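Local coordinates for protein glutamine synthetase (Streptomyces coelicolor, PDB 4BAX) that belongs to the glutamine synthetase family, pairing an N-terminal beta-grasp domain with a larger catalytic domain in a ten-subunit assembly, at residues A174-G179 against D225-G230; L217-V222 against N318-P323; F119-R124 against D210-A215; D56-P61 against T84-H89. One frame throughout, in Å; residues are numbered along the deposited sequence.

Interaction 1 (A174-G179 against D225-G230); sequences AEVMPG and DWNGAG
With CG1 anti to the backbone N (chi1 174°) and CG2 beside that nitrogen, Val176 lays its branched side chain obliquely against the amide of Asn227. Met177 also sends CG away from its own N (chi1 -167°), and its chain runs straight to SD before bending at chi3. Val176 CB lies 3.4 Å from Asn227 ND2, and CG1 is 3.7 Å from Asn227 CG. Asn227 CB meets Met177 CB at 4.2 Å as well, so two successive side chains pack on this one asparagine. Farther along its chain, Met177 SD comes to 3.8 Å from the backbone Asn227 O. Residues 174-179 form the connection between strands 169-174 and 180-188, while 225-230 lead into strand 231-236; the contact therefore joins two loops that connect strands of the catalytic domain's sheet. Pro178 and Trp226 meet at about a right angle, CD of the proline lying 4.1 Å from CZ3 of the indole. The polar part is carried by a water, which donates to Glu175 OE1 at 2.8 Å and accepts from Asn227 ND2 at 3.2 Å. That same OE1 takes the Val176 N-H, which comes from 46° out of the carboxylate plane. Asn227 is further fixed through its backbone, its N bonding to Gln137 OE1 and its O to Gln180 NE2. Phe128 meets the Trp226 ring edge-to-face, and Ser46 of a neighbouring subunit packs on Val176.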
loop_
_atom_site.group_PDB
_atom_site.type_symbol
_atom_site.label_atom_id
_atom_site.label_comp_id
_atom_site.label_asym_id
_atom_site.label_seq_id
_atom_site.Cartn_x
_atom_site.Cartn_y
_atom_site.Cartn_z
ATOM N N ALA A 174 15.883 -30.710 -3.839
ATOM C CA ALA A 174 15.244 -29.670 -4.638
ATOM C C ALA A 174 15.281 -30.078 -6.115
ATOM O O ALA A 174 16.327 -30.539 -6.610
ATOM C CB ALA A 174 15.961 -28.330 -4.431
ATOM N N GLU A 175 14.157 -29.913 -6.824
ATOM C CA GLU A 175 14.067 -30.363 -8.218
ATOM C C GLU A 175 14.363 -29.284 -9.262
ATOM O O GLU A 175 14.707 -28.155 -8.919
ATOM C CB GLU A 175 12.731 -31.046 -8.496
ATOM C CG GLU A 175 12.766 -32.567 -8.295
ATOM C CD GLU A 175 13.720 -33.273 -9.278
ATOM O OE1 GLU A 175 13.744 -32.884 -10.472
ATOM O OE2 GLU A 175 14.405 -34.249 -8.873
ATOM N N VAL A 176 14.252 -29.662 -10.534
ATOM C CA VAL A 176 14.646 -28.827 -11.668
ATOM C C VAL A 176 13.840 -27.519 -11.800
ATOM O O VAL A 176 14.398 -26.464 -12.087
ATOM C CB VAL A 176 14.573 -29.635 -12.997
ATOM C CG1 VAL A 176 14.838 -28.713 -14.212
ATOM C CG2 VAL A 176 15.553 -30.807 -12.965
ATOM N N MET A 177 12.532 -27.597 -11.585
ATOM C CA MET A 177 11.675 -26.420 -11.571
ATOM C C MET A 177 11.744 -25.674 -10.236
ATOM O O MET A 177 11.823 -26.284 -9.170
ATOM C CB MET A 177 10.237 -26.828 -11.873
ATOM C CG MET A 177 9.340 -25.639 -12.199
ATOM S SD MET A 177 7.610 -26.104 -12.373
ATOM C CE MET A 177 6.787 -24.655 -11.758
ATOM N N PRO A 178 11.724 -24.335 -10.289
ATOM C CA PRO A 178 11.737 -23.579 -9.033
ATOM C C PRO A 178 10.524 -23.857 -8.154
ATOM O O PRO A 178 9.391 -23.804 -8.640
ATOM C CB PRO A 178 11.726 -22.113 -9.509
ATOM C CG PRO A 178 11.334 -22.154 -10.941
ATOM C CD PRO A 178 11.827 -23.451 -11.464
ATOM N N GLY A 179 10.773 -24.103 -6.870
ATOM C CA GLY A 179 9.726 -24.465 -5.940
ATOM C C GLY A 179 9.279 -25.901 -6.094
ATOM O O GLY A 179 8.275 -26.296 -5.483
ATOM N N ASP A 225 8.367 -25.590 -21.209
ATOM C CA ASP A 225 9.602 -26.327 -21.002
ATOM C C ASP A 225 9.894 -26.506 -19.525
ATOM O O ASP A 225 10.896 -27.117 -19.154
ATOM C CB ASP A 225 10.763 -25.612 -21.684
ATOM C CG ASP A 225 10.746 -25.805 -23.187
ATOM O OD1 ASP A 225 10.205 -26.843 -23.647
ATOM O OD2 ASP A 225 11.312 -24.948 -23.904
ATOM N N TRP A 226 9.026 -25.949 -18.688
ATOM C CA TRP A 226 9.120 -26.143 -17.243
ATOM C C TRP A 226 8.860 -27.607 -16.873
ATOM O O TRP A 226 7.962 -28.258 -17.399
ATOM C CB TRP A 226 8.176 -25.178 -16.509
ATOM C CG TRP A 226 8.429 -23.759 -16.926
ATOM C CD1 TRP A 226 7.760 -23.042 -17.877
ATOM C CD2 TRP A 226 9.459 -22.901 -16.430
ATOM N NE1 TRP A 226 8.307 -21.781 -17.993
ATOM C CE2 TRP A 226 9.350 -21.672 -17.111
ATOM C CE3 TRP A 226 10.456 -23.050 -15.473
ATOM C CZ2 TRP A 226 10.202 -20.609 -16.864
ATOM C CZ3 TRP A 226 11.301 -21.985 -15.230
ATOM C CH2 TRP A 226 11.168 -20.784 -15.919
ATOM N N ASN A 227 9.656 -28.109 -15.942
ATOM C CA ASN A 227 9.646 -29.526 -15.609
ATOM C C ASN A 227 8.341 -30.047 -15.021
ATOM O O ASN A 227 7.728 -29.418 -14.155
ATOM C CB ASN A 227 10.809 -29.873 -14.680
ATOM C CG ASN A 227 11.898 -30.653 -15.384
ATOM O OD1 ASN A 227 12.262 -30.356 -16.531
ATOM N ND2 ASN A 227 12.450 -31.638 -14.691
ATOM N N GLY A 228 7.962 -31.240 -15.459
ATOM C CA GLY A 228 6.822 -31.929 -14.890
ATOM C C GLY A 228 7.134 -32.553 -13.536
ATOM O O GLY A 228 8.301 -32.668 -13.137
ATOM N N ALA A 229 6.084 -32.910 -12.803
ATOM C CA ALA A 229 6.255 -33.571 -11.520
ATOM C C ALA A 229 5.901 -35.053 -11.643
ATOM O O ALA A 229 4.769 -35.402 -12.011
ATOM C CB ALA A 229 5.416 -32.870 -10.433
ATOM N N GLY A 230 6.870 -35.925 -11.372
ATOM C CA GLY A 230 6.607 -37.356 -11.435
ATOM C C GLY A 230 6.619 -38.091 -10.098
ATOM O O GLY A 230 6.878 -37.481 -9.054
HETATM O O HOH W 1 11.387 -32.321 -11.789
#

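Interaction 2 (L217-V222 against N318-P323)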
loop_
_atom_site.group_PDB
_atom_site.type_symbol
_atom_site.label_atom_id
_atom_site.label_comp_id
_atom_site.label_asym_id
_atom_site.label_seq_id
_atom_site.Cartn_x
_atom_site.Cartn_y
_atom_site.Cartn_z
ATOM N N LEU A 217 0.386 -31.988 -6.650
ATOM C CA LEU A 217 0.950 -33.175 -7.279
ATOM C C LEU A 217 0.540 -33.172 -8.754
ATOM O O LEU A 217 0.611 -34.205 -9.417
ATOM C CB LEU A 217 0.498 -34.459 -6.585
ATOM C CG LEU A 217 0.954 -34.640 -5.135
ATOM C CD1 LEU A 217 0.690 -36.090 -4.575
ATOM C CD2 LEU A 217 2.414 -34.243 -4.997
ATOM N N ASP A 218 0.131 -32.001 -9.253
ATOM C CA ASP A 218 -0.175 -31.819 -10.674
ATOM C C ASP A 218 1.091 -32.143 -11.469
ATOM O O ASP A 218 2.170 -31.665 -11.145
ATOM C CB ASP A 218 -0.671 -30.383 -10.969
ATOM C CG ASP A 218 -2.151 -30.158 -10.568
ATOM O OD1 ASP A 218 -2.832 -31.140 -10.196
ATOM O OD2 ASP A 218 -2.639 -28.997 -10.614
ATOM N N PRO A 219 0.957 -32.976 -12.506
ATOM C CA PRO A 219 2.068 -33.493 -13.322
ATOM C C PRO A 219 2.768 -32.436 -14.159
ATOM O O PRO A 219 3.967 -32.560 -14.400
ATOM C CB PRO A 219 1.392 -34.536 -14.228
ATOM C CG PRO A 219 -0.034 -34.157 -14.248
ATOM C CD PRO A 219 -0.347 -33.517 -12.925
ATOM N N LYS A 220 2.025 -31.431 -14.607
ATOM C CA LYS A 220 2.590 -30.325 -15.364
ATOM C C LYS A 220 2.020 -28.977 -14.886
ATOM O O LYS A 220 1.223 -28.352 -15.583
ATOM C CB LYS A 220 2.308 -30.531 -16.866
ATOM C CG LYS A 220 3.094 -29.639 -17.836
ATOM C CD LYS A 220 4.514 -30.152 -18.041
ATOM C CE LYS A 220 5.223 -29.412 -19.183
ATOM N NZ LYS A 220 6.716 -29.467 -19.080
ATOM N N PRO A 221 2.458 -28.508 -13.709
ATOM C CA PRO A 221 1.926 -27.302 -13.066
ATOM C C PRO A 221 2.099 -26.026 -13.916
ATOM O O PRO A 221 1.216 -25.164 -13.914
ATOM C CB PRO A 221 2.722 -27.233 -11.751
ATOM C CG PRO A 221 3.946 -28.003 -12.008
ATOM C CD PRO A 221 3.539 -29.112 -12.919
ATOM N N VAL A 222 3.203 -25.915 -14.651
ATOM C CA VAL A 222 3.345 -24.820 -15.612
ATOM C C VAL A 222 3.560 -25.393 -17.013
ATOM O O VAL A 222 4.444 -26.233 -17.223
ATOM C CB VAL A 222 4.534 -23.890 -15.246
ATOM C CG1 VAL A 222 4.646 -22.737 -16.236
ATOM C CG2 VAL A 222 4.391 -23.353 -13.821
ATOM N N ASN A 318 2.924 -40.391 -12.832
ATOM C CA ASN A 318 2.802 -38.982 -12.473
ATOM C C ASN A 318 2.934 -38.782 -10.982
ATOM O O ASN A 318 2.745 -39.729 -10.222
ATOM C CB ASN A 318 1.434 -38.473 -12.870
ATOM C CG ASN A 318 1.346 -38.098 -14.321
ATOM O OD1 ASN A 318 2.300 -38.285 -15.110
ATOM N ND2 ASN A 318 0.193 -37.548 -14.694
ATOM N N ALA A 319 3.218 -37.545 -10.567
ATOM C CA ALA A 319 3.250 -37.200 -9.144
ATOM C C ALA A 319 1.875 -37.390 -8.504
ATOM O O ALA A 319 1.787 -37.561 -7.283
ATOM C CB ALA A 319 3.734 -35.773 -8.944
ATOM N N ASN A 320 0.810 -37.364 -9.318
ATOM C CA ASN A 320 -0.545 -37.544 -8.788
ATOM C C ASN A 320 -1.063 -38.983 -8.897
ATOM O O ASN A 320 -2.263 -39.217 -8.770
ATOM C CB ASN A 320 -1.535 -36.541 -9.411
ATOM C CG ASN A 320 -1.753 -36.782 -10.897
ATOM O OD1 ASN A 320 -1.062 -37.601 -11.516
ATOM N ND2 ASN A 320 -2.686 -36.037 -11.488
ATOM N N VAL A 321 -0.177 -39.944 -9.137
ATOM C CA VAL A 321 -0.595 -41.347 -9.164
ATOM C C VAL A 321 -1.016 -41.824 -7.773
ATOM O O VAL A 321 -0.484 -41.376 -6.760
ATOM C CB VAL A 321 0.529 -42.258 -9.706
ATOM C CG1 VAL A 321 1.705 -42.359 -8.720
ATOM C CG2 VAL A 321 -0.033 -43.637 -10.082
ATOM N N ASP A 322 -2.015 -42.698 -7.727
ATOM C CA ASP A 322 -2.367 -43.415 -6.505
ATOM C C ASP A 322 -1.332 -44.527 -6.327
ATOM O O ASP A 322 -1.213 -45.407 -7.189
ATOM C CB ASP A 322 -3.772 -44.020 -6.643
ATOM C CG ASP A 322 -4.298 -44.639 -5.337
ATOM O OD1 ASP A 322 -3.490 -44.982 -4.442
ATOM O OD2 ASP A 322 -5.534 -44.785 -5.210
ATOM N N PRO A 323 -0.605 -44.515 -5.196
ATOM C CA PRO A 323 0.408 -45.551 -4.915
ATOM C C PRO A 323 -0.182 -46.965 -4.876
ATOM O O PRO A 323 0.464 -47.900 -5.373
ATOM C CB PRO A 323 0.984 -45.144 -3.543
ATOM C CG PRO A 323 -0.004 -44.158 -2.971
ATOM C CD PRO A 323 -0.639 -43.468 -4.161
HETATM O O HOH W 2 -3.668 -33.821 -9.418
#
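Asn320 ND2, packed beside the Pro219 ring, is gripped by two acceptors: the backbone Ala269 O and a water 3.2 Å away. The water donates in turn to Asp218 OD1 at 2.9 Å, bridging the two segments. Asn320 places CG between its backbone N and carbonyl carbon (chi1 66°), which turns the amide obliquely across the proline, with ND2 3.7 Å from Pro219 CD. The amide oxygen OD1 receives a weak hydrogen bond from Asn318 ND2 at 3.4 Å. The Asn318 amide itself lies obliquely against the other side-chain carbons of the ring, its ND2 3.3 Å from Pro219 CB, and its OD1 is bonded by Arg274 NE. These asparagines belong to a type I beta turn, Asn318 to Val321, closed by Val321 N to Asn318 O at 3.1 Å; Asp322 then N-caps helix 323-341. The turn that leads into that C-terminal helix thus packs on the loop between strands 214-216 and 231-236, deep in the catalytic region. On the apolar side, Leu217 CB rests 4.2 Å from Ala319 CB. Its CD1 reaches to 3.3 Å from Ala319 O, a carbonyl that accepts a hydrogen bond from Gln115 NE2.

Interaction 3 (F119-R124 against D210-A215); sequences FFKGTR and DFEVSA
Phe120 and Ser214 form the hydrogen-bonded pair, and Phe119 and Ala215 the non-hydrogen-bonded pair, of a short antiparallel ladder that joins the end of strand 110-121 to strand 214-216 in the catalytic domain's sheet. Two backbone bonds hold it: Phe120 N to Ser214 O at 2.7 Å, with the donor tilted 34° from the carbonyl plane, and Ser214 N to Phe120 O at 2.8 Å. Ser214 O also faces a CA-H...O contact from Phe119 CA, 3.2 Å away, and sits at the edge of the Phe119 ring near its plane. Beyond the ladder, 119-124 folds back in a type II' turn from Lys121 to Arg124, while 210-215 comes off helix 190-210 through a Schellman motif at Glu212. Apolar contacts gather round Phe119, whose ring has CD1 4.0 Å from Val213 CG2 and CE1 4.2 Å from Ala215 CB. On the Phe120 face, Ser214 OG bonds to Asp147 OD1 of a neighbouring subunit, where Ser146 OG likewise takes up Val213 O. The lysine contact lies at the exposed end. Lys121 and Glu212 run side by side, and the lysine chain bends at chi2 (97°) to swing toward the helix end. Its NZ makes a weak hydrogen bond to Glu212 O at 3.3 Å and stays 4.2 Å from Glu212 OE1, beyond salt-bridge distance.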
loop_
_atom_site.group_PDB
_atom_site.type_symbol
_atom_site.label_atom_id
_atom_site.label_comp_id
_atom_site.label_asym_id
_atom_site.label_seq_id
_atom_site.Cartn_x
_atom_site.Cartn_y
_atom_site.Cartn_z
ATOM N N PHE A 119 5.463 -26.252 -5.061
ATOM C CA PHE A 119 4.828 -25.243 -4.200
ATOM C C PHE A 119 4.112 -24.134 -4.967
ATOM O O PHE A 119 4.627 -23.612 -5.968
ATOM C CB PHE A 119 5.832 -24.611 -3.231
ATOM C CG PHE A 119 6.224 -25.505 -2.104
ATOM C CD1 PHE A 119 5.267 -26.170 -1.376
ATOM C CD2 PHE A 119 7.577 -25.718 -1.796
ATOM C CE1 PHE A 119 5.644 -27.023 -0.334
ATOM C CE2 PHE A 119 7.956 -26.572 -0.769
ATOM C CZ PHE A 119 6.986 -27.225 -0.035
ATOM N N PHE A 120 2.966 -23.715 -4.438
ATOM C CA PHE A 120 2.221 -22.617 -5.035
ATOM C C PHE A 120 1.809 -21.645 -3.945
ATOM O O PHE A 120 1.550 -22.044 -2.806
ATOM C CB PHE A 120 0.971 -23.133 -5.759
ATOM C CG PHE A 120 1.179 -23.421 -7.219
ATOM C CD1 PHE A 120 1.960 -24.501 -7.628
ATOM C CD2 PHE A 120 0.619 -22.593 -8.194
ATOM C CE1 PHE A 120 2.170 -24.760 -8.988
ATOM C CE2 PHE A 120 0.816 -22.853 -9.564
ATOM C CZ PHE A 120 1.597 -23.942 -9.953
ATOM N N LYS A 121 1.765 -20.367 -4.291
ATOM C CA LYS A 121 1.147 -19.377 -3.433
ATOM C C LYS A 121 -0.032 -18.778 -4.217
ATOM O O LYS A 121 0.144 -17.920 -5.104
ATOM C CB LYS A 121 2.153 -18.297 -3.043
ATOM C CG LYS A 121 1.478 -17.203 -2.241
ATOM C CD LYS A 121 1.648 -17.385 -0.742
ATOM C CE LYS A 121 0.502 -16.682 0.015
ATOM N NZ LYS A 121 0.779 -16.392 1.458
ATOM N N GLY A 122 -1.228 -19.240 -3.865
ATOM C CA GLY A 122 -2.419 -18.999 -4.666
ATOM C C GLY A 122 -2.316 -19.672 -6.023
ATOM O O GLY A 122 -1.934 -20.851 -6.099
ATOM N N THR A 123 -2.618 -18.924 -7.084
ATOM C CA THR A 123 -2.518 -19.439 -8.450
ATOM C C THR A 123 -1.090 -19.339 -8.978
ATOM O O THR A 123 -0.776 -19.832 -10.072
ATOM C CB THR A 123 -3.468 -18.684 -9.412
ATOM O OG1 THR A 123 -3.377 -17.270 -9.178
ATOM C CG2 THR A 123 -4.906 -19.164 -9.249
ATOM N N ARG A 124 -0.233 -18.677 -8.206
ATOM C CA ARG A 124 1.142 -18.433 -8.604
ATOM C C ARG A 124 2.080 -19.506 -8.064
ATOM O O ARG A 124 2.040 -19.840 -6.872
ATOM C CB ARG A 124 1.592 -17.076 -8.046
ATOM C CG ARG A 124 2.629 -16.338 -8.910
ATOM C CD ARG A 124 3.810 -15.911 -8.075
ATOM N NE ARG A 124 3.354 -15.385 -6.798
ATOM C CZ ARG A 124 3.953 -15.642 -5.636
ATOM N NH1 ARG A 124 5.034 -16.428 -5.587
ATOM N NH2 ARG A 124 3.463 -15.123 -4.513
ATOM N N ASP A 210 0.714 -24.313 7.723
ATOM C CA ASP A 210 1.313 -23.422 8.718
ATOM C C ASP A 210 2.165 -22.318 8.110
ATOM O O ASP A 210 2.260 -21.211 8.668
ATOM C CB ASP A 210 2.108 -24.236 9.751
ATOM C CG ASP A 210 1.223 -25.122 10.607
ATOM O OD1 ASP A 210 0.050 -24.748 10.839
ATOM O OD2 ASP A 210 1.680 -26.206 11.029
ATOM N N PHE A 211 2.724 -22.602 6.934
ATOM C CA PHE A 211 3.539 -21.641 6.217
ATOM C C PHE A 211 2.734 -20.847 5.197
ATOM O O PHE A 211 3.297 -20.056 4.445
ATOM C CB PHE A 211 4.683 -22.362 5.518
ATOM C CG PHE A 211 5.633 -23.038 6.466
ATOM C CD1 PHE A 211 5.381 -24.341 6.905
ATOM C CD2 PHE A 211 6.789 -22.399 6.904
ATOM C CE1 PHE A 211 6.263 -24.988 7.776
ATOM C CE2 PHE A 211 7.663 -23.037 7.780
ATOM C CZ PHE A 211 7.397 -24.337 8.220
ATOM N N GLU A 212 1.427 -21.086 5.149
ATOM C CA GLU A 212 0.537 -20.388 4.208
ATOM C C GLU A 212 0.902 -20.612 2.756
ATOM O O GLU A 212 0.745 -19.695 1.951
ATOM C CB GLU A 212 0.463 -18.893 4.492
ATOM C CG GLU A 212 -0.307 -18.515 5.711
ATOM C CD GLU A 212 -0.151 -17.038 6.018
ATOM O OE1 GLU A 212 0.904 -16.434 5.666
ATOM O OE2 GLU A 212 -1.103 -16.478 6.601
ATOM N N VAL A 213 1.366 -21.813 2.411
ATOM C CA VAL A 213 1.631 -22.136 1.008
ATOM C C VAL A 213 0.913 -23.411 0.655
ATOM O O VAL A 213 0.388 -24.100 1.531
ATOM C CB VAL A 213 3.153 -22.265 0.668
ATOM C CG1 VAL A 213 3.941 -21.041 1.155
ATOM C CG2 VAL A 213 3.732 -23.564 1.236
ATOM N N SER A 214 0.926 -23.732 -0.630
ATOM C CA SER A 214 0.245 -24.909 -1.119
ATOM C C SER A 214 1.225 -25.822 -1.826
ATOM O O SER A 214 2.228 -25.359 -2.392
ATOM C CB SER A 214 -0.855 -24.511 -2.092
ATOM O OG SER A 214 -1.929 -23.902 -1.400
ATOM N N ALA A 215 0.898 -27.112 -1.830
ATOM C CA ALA A 215 1.645 -28.089 -2.592
ATOM C C ALA A 215 0.684 -28.752 -3.567
ATOM O O ALA A 215 -0.497 -28.941 -3.255
ATOM C CB ALA A 215 2.270 -29.124 -1.665
#

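Interaction 4 (D56-P61 against T84-H89); sequences DCVLKP and TDMTPH
Val58 meets Met86 through both of its methyl groups: Met86 CE lies 3.6 Å from CG2 and 3.7 Å from CG1, and the two side chains cross at about a right angle. The methionine gets there by folding at chi2 (-62°) and again at chi3, which brings its end back toward the strand. One residue earlier, Cys57 SG approaches the His89 ring obliquely, 4.6 Å from its centroid and 49° off the ring normal, with CD2 the nearest ring atom. Next to Cys57, Thr84 CG2 touches Asp56 O at 3.6 Å. A water links the same two residues, accepting from Thr84 N at 2.8 Å and donating weakly to Asp56 O.

The next shell sets these groups in place. His89 is gripped at both nitrogens, ND1 by Ser91 N and NE2 by Gln49 O, a pattern consistent with a neutral ring carrying its proton on NE2. Thr87 N bonds to Asp85 OD1 at 3.0 Å in an Asx turn that curls the loop around Met86. Asp56, though poorly ordered, forms a salt bridge with Arg294 of a neighbouring subunit, whose Trp302 packs on Asp56, Val58 and Thr84; the contact therefore borders the interface between a beta-grasp domain and the next subunit. Within the beta-grasp sheet, strand 56-66 runs antiparallel to both its neighbours, 75-82 and 40-43, and residues 84-89 lead from strand 75-82 toward helix 94-103.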
loop_
_atom_site.group_PDB
_atom_site.type_symbol
_atom_site.label_atom_id
_atom_site.label_comp_id
_atom_site.label_asym_id
_atom_site.label_seq_id
_atom_site.Cartn_x
_atom_site.Cartn_y
_atom_site.Cartn_z
ATOM N N ASP A 56 -23.375 -44.168 3.168
ATOM C CA ASP A 56 -22.876 -43.861 4.480
ATOM C C ASP A 56 -21.688 -44.762 4.477
ATOM O O ASP A 56 -21.769 -45.893 3.991
ATOM C CB ASP A 56 -23.862 -44.341 5.537
ATOM C CG ASP A 56 -25.151 -43.567 5.510
ATOM O OD1 ASP A 56 -25.116 -42.395 5.076
ATOM O OD2 ASP A 56 -26.193 -44.120 5.929
ATOM N N CYS A 57 -20.576 -44.283 5.007
ATOM C CA CYS A 57 -19.340 -45.008 4.808
ATOM C C CYS A 57 -18.708 -45.389 6.134
ATOM O O CYS A 57 -19.024 -44.812 7.182
ATOM C CB CYS A 57 -18.379 -44.169 3.971
ATOM S SG CYS A 57 -19.012 -43.752 2.328
ATOM N N VAL A 58 -17.861 -46.411 6.078
ATOM C CA VAL A 58 -17.216 -46.937 7.260
ATOM C C VAL A 58 -15.690 -46.734 7.099
ATOM O O VAL A 58 -15.111 -47.007 6.032
ATOM C CB VAL A 58 -17.544 -48.432 7.442
ATOM C CG1 VAL A 58 -16.637 -49.055 8.481
ATOM C CG2 VAL A 58 -19.027 -48.607 7.828
ATOM N N LEU A 59 -15.059 -46.265 8.177
ATOM C CA LEU A 59 -13.624 -46.089 8.245
ATOM C C LEU A 59 -12.996 -47.242 8.999
ATOM O O LEU A 59 -13.386 -47.518 10.158
ATOM C CB LEU A 59 -13.306 -44.770 8.943
ATOM C CG LEU A 59 -13.690 -43.559 8.076
ATOM C CD1 LEU A 59 -13.518 -42.210 8.804
ATOM C CD2 LEU A 59 -12.928 -43.580 6.746
ATOM N N LYS A 60 -12.094 -47.957 8.335
ATOM C CA LYS A 60 -11.416 -49.052 8.978
ATOM C C LYS A 60 -9.908 -48.789 8.989
ATOM O O LYS A 60 -9.296 -48.730 7.930
ATOM C CB LYS A 60 -11.711 -50.352 8.233
ATOM C CG LYS A 60 -11.130 -51.571 8.872
ATOM C CD LYS A 60 -11.326 -52.735 7.912
ATOM C CE LYS A 60 -10.730 -54.019 8.455
ATOM N NZ LYS A 60 -11.389 -54.293 9.768
ATOM N N PRO A 61 -9.313 -48.637 10.188
ATOM C CA PRO A 61 -7.874 -48.365 10.360
ATOM C C PRO A 61 -7.026 -49.453 9.700
ATOM O O PRO A 61 -7.345 -50.639 9.840
ATOM C CB PRO A 61 -7.682 -48.411 11.885
ATOM C CG PRO A 61 -9.037 -48.116 12.461
ATOM C CD PRO A 61 -10.072 -48.485 11.449
ATOM N N THR A 84 -21.462 -50.228 4.335
ATOM C CA THR A 84 -22.059 -50.560 5.645
ATOM C C THR A 84 -22.037 -52.065 5.955
ATOM O O THR A 84 -22.101 -52.472 7.111
ATOM C CB THR A 84 -23.510 -50.023 5.756
ATOM O OG1 THR A 84 -24.273 -50.480 4.634
ATOM C CG2 THR A 84 -23.507 -48.499 5.741
ATOM N N ASP A 85 -21.924 -52.880 4.913
ATOM C CA ASP A 85 -21.830 -54.329 5.059
ATOM C C ASP A 85 -20.367 -54.751 5.245
ATOM O O ASP A 85 -20.027 -55.920 5.091
ATOM C CB ASP A 85 -22.467 -55.045 3.856
ATOM C CG ASP A 85 -21.764 -54.732 2.530
ATOM O OD1 ASP A 85 -20.759 -53.980 2.526
ATOM O OD2 ASP A 85 -22.247 -55.209 1.475
ATOM N N MET A 86 -19.491 -53.771 5.471
ATOM C CA MET A 86 -18.085 -54.029 5.785
ATOM C C MET A 86 -17.301 -54.538 4.573
ATOM O O MET A 86 -16.153 -54.974 4.705
ATOM C CB MET A 86 -17.930 -54.981 6.974
ATOM C CG MET A 86 -18.454 -54.412 8.273
ATOM S SD MET A 86 -17.556 -52.939 8.766
ATOM C CE MET A 86 -18.920 -51.877 9.229
ATOM N N THR A 87 -17.923 -54.496 3.396
ATOM C CA THR A 87 -17.200 -54.803 2.169
ATOM C C THR A 87 -16.518 -53.528 1.672
ATOM O O THR A 87 -16.914 -52.428 2.064
ATOM C CB THR A 87 -18.160 -55.372 1.080
ATOM O OG1 THR A 87 -19.115 -54.376 0.695
ATOM C CG2 THR A 87 -18.912 -56.576 1.617
ATOM N N PRO A 88 -15.476 -53.667 0.823
ATOM C CA PRO A 88 -14.796 -52.464 0.320
ATOM C C PRO A 88 -15.718 -51.588 -0.518
ATOM O O PRO A 88 -16.536 -52.098 -1.295
ATOM C CB PRO A 88 -13.673 -53.033 -0.566
ATOM C CG PRO A 88 -13.434 -54.407 -0.045
ATOM C CD PRO A 88 -14.763 -54.907 0.451
ATOM N N HIS A 89 -15.605 -50.279 -0.303
ATOM C CA HIS A 89 -16.328 -49.271 -1.062
ATOM C C HIS A 89 -15.669 -49.252 -2.445
ATOM O O HIS A 89 -14.502 -49.635 -2.566
ATOM C CB HIS A 89 -16.186 -47.921 -0.348
ATOM C CG HIS A 89 -17.014 -46.828 -0.945
ATOM N ND1 HIS A 89 -16.605 -46.114 -2.056
ATOM C CD2 HIS A 89 -18.216 -46.313 -0.586
ATOM C CE1 HIS A 89 -17.524 -45.216 -2.362
ATOM N NE2 HIS A 89 -18.511 -45.317 -1.486
HETATM O O HOH W 3 -22.690 -48.753 2.272
#

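How the interactions relate
Interactions 1, 2 and 3 cluster around the catalytic domain's sheet and touch one another; interaction 4 stands apart at the beta-grasp sheet, its centre about 38 Å from that of interaction 1. Interaction 2 is the most buried and is untouched by other subunits. The remaining three are only partly buried, and each reaches another subunit. Ala229 N bonds to Pro219 O, tying interaction 1 to interaction 2, and Gly179 O to Phe119 N, tying it to interaction 3; Pro221 packs on Phe120 between 2 and 3. Their chemistry differs too: strand pairing makes interaction 3, whereas water bridges and side-chain packing make the others, loop on loop in 1 and 2 and loop on strand in 4.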